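Local coordinates for O-methyltransferase (Bacillus halodurans, PDB 2GPY), which probably transfers a methyl group from S-adenosylmethionine to a hydroxyl of a substrate that is not yet known, at residues Q34-M38 with A64-S68. Residues are numbered along the deposited sequence; the frame is centred on the assembly and turned at random. Where two conformers were deposited one is given.
Sequences QVPIM and AIGYS
Y67 OH is gripped by three groups: a water that donates to it and, at 2.9 Å, also to M38 O, and the side chains of E27 and R71. Tyrosine suits this place because its hydroxyl reaches these polar partners while its ring is an apolar wall. I37 CD1 lies over the centre of one ring face, 3.7 Å from the centroid and 11° off the normal, a CH-pi contact; I37 CG1 comes within 3.5 Å of Y67 CD2. With CG1 anti to the backbone N (chi1 -175°), the extended isoleucine chain brings its end over the ring. Replacing Y67 by an alanine would probably leave I37 CD1 without its aromatic floor and the bridging water without its second acceptor. Earlier in the loop, branched V35 sends CG1 to I65 CG2 at 4.0 Å and to A64 CB, whereas small A64 places only CB against P36 O, at 3.6 Å. G66, the N-cap of helix 67-75, has phi 91°, where a side chain would jam against the preceding carbonyl. The loop between helices 21-32 and 40-53 thus packs on the turn from strand 57-61 into helix 67-75, the glycine-rich first beta-alpha turn of a Rossmann-like methyltransferase, which in relatives lines the S-adenosylmethionine site.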
loop_
_atom_site.group_PDB
_atom_site.type_symbol
_atom_site.label_atom_id
_atom_site.label_comp_id
_atom_site.label_asym_id
_atom_site.label_seq_id
_atom_site.Cartn_x
_atom_site.Cartn_y
_atom_site.Cartn_z
ATOM N N GLN B 34 -4.113 -22.673 19.900
ATOM C CA GLN B 34 -4.238 -22.891 18.448
ATOM C C GLN B 34 -5.449 -22.185 17.796
ATOM O O GLN B 34 -6.255 -22.777 17.076
ATOM C CB GLN B 34 -4.128 -24.389 18.090
ATOM C CG GLN B 34 -2.706 -24.950 18.336
ATOM C CD GLN B 34 -1.661 -24.289 17.423
ATOM O OE1 GLN B 34 -0.892 -23.417 17.843
ATOM N NE2 GLN B 34 -1.657 -24.687 16.158
ATOM N N VAL B 35 -5.550 -20.891 18.076
ATOM C CA VAL B 35 -6.551 -20.041 17.479
ATOM C C VAL B 35 -5.859 -19.292 16.334
ATOM O O VAL B 35 -4.782 -18.735 16.549
ATOM C CB VAL B 35 -7.092 -19.029 18.516
ATOM C CG1 VAL B 35 -7.955 -17.991 17.856
ATOM C CG2 VAL B 35 -7.873 -19.755 19.615
ATOM N N PRO B 36 -6.480 -19.268 15.128
ATOM C CA PRO B 36 -5.973 -18.501 13.985
ATOM C C PRO B 36 -5.574 -17.077 14.347
ATOM O O PRO B 36 -6.374 -16.356 14.926
ATOM C CB PRO B 36 -7.196 -18.427 13.052
ATOM C CG PRO B 36 -7.895 -19.733 13.293
ATOM C CD PRO B 36 -7.730 -19.978 14.784
ATOM N N ILE B 37 -4.341 -16.701 14.039
ATOM C CA ILE B 37 -3.841 -15.357 14.317
ATOM C C ILE B 37 -2.893 -15.006 13.196
ATOM O O ILE B 37 -2.176 -15.883 12.709
ATOM C CB ILE B 37 -3.107 -15.292 15.697
ATOM C CG1 ILE B 37 -2.683 -13.875 16.046
ATOM C CG2 ILE B 37 -1.903 -16.230 15.752
ATOM C CD1 ILE B 37 -2.232 -13.708 17.515
HETATM N N MSE B 38 -2.911 -13.748 12.757
HETATM C CA MSE B 38 -1.937 -13.300 11.770
HETATM C C MSE B 38 -0.554 -13.302 12.368
HETATM O O MSE B 38 -0.348 -12.867 13.508
HETATM C CB MSE B 38 -2.268 -11.886 11.252
HETATM C CG MSE B 38 -1.627 -11.606 9.937
HETATM SE SE MSE B 38 -2.287 -9.899 9.281
HETATM C CE MSE B 38 -1.406 -10.037 7.607
ATOM N N ALA B 64 -12.045 -14.184 15.100
ATOM C CA ALA B 64 -11.304 -15.133 15.924
ATOM C C ALA B 64 -11.345 -14.569 17.357
ATOM O O ALA B 64 -12.443 -14.282 17.831
ATOM C CB ALA B 64 -9.854 -15.356 15.344
ATOM N N ILE B 65 -10.219 -14.330 18.034
ATOM C CA ILE B 65 -10.316 -13.775 19.402
ATOM C C ILE B 65 -10.109 -12.261 19.451
ATOM O O ILE B 65 -9.862 -11.694 20.519
ATOM C CB ILE B 65 -9.427 -14.537 20.465
ATOM C CG1 ILE B 65 -7.937 -14.446 20.095
ATOM C CG2 ILE B 65 -9.951 -15.987 20.674
ATOM C CD1 ILE B 65 -6.991 -14.665 21.274
ATOM N N GLY B 66 -10.173 -11.615 18.278
ATOM C CA GLY B 66 -10.168 -10.159 18.188
ATOM C C GLY B 66 -8.794 -9.507 18.053
ATOM O O GLY B 66 -8.688 -8.283 18.091
ATOM N N TYR B 67 -7.752 -10.303 17.843
ATOM C CA TYR B 67 -6.397 -9.747 17.729
ATOM C C TYR B 67 -6.227 -8.732 16.585
ATOM O O TYR B 67 -5.755 -7.600 16.820
ATOM C CB TYR B 67 -5.408 -10.888 17.595
ATOM C CG TYR B 67 -3.966 -10.449 17.497
ATOM C CD1 TYR B 67 -3.247 -10.120 18.632
ATOM C CD2 TYR B 67 -3.334 -10.399 16.263
ATOM C CE1 TYR B 67 -1.899 -9.719 18.530
ATOM C CE2 TYR B 67 -2.001 -10.031 16.150
ATOM C CZ TYR B 67 -1.294 -9.697 17.277
ATOM O OH TYR B 67 0.033 -9.373 17.114
ATOM N N SER B 68 -6.642 -9.106 15.369
ATOM C CA SER B 68 -6.489 -8.188 14.220
ATOM C C SER B 68 -7.370 -6.940 14.349
ATOM O O SER B 68 -6.914 -5.841 14.045
ATOM C CB SER B 68 -6.694 -8.894 12.872
ATOM O OG SER B 68 -5.627 -9.796 12.622
HETATM O O HOH W 1 1.105 -11.711 15.716
#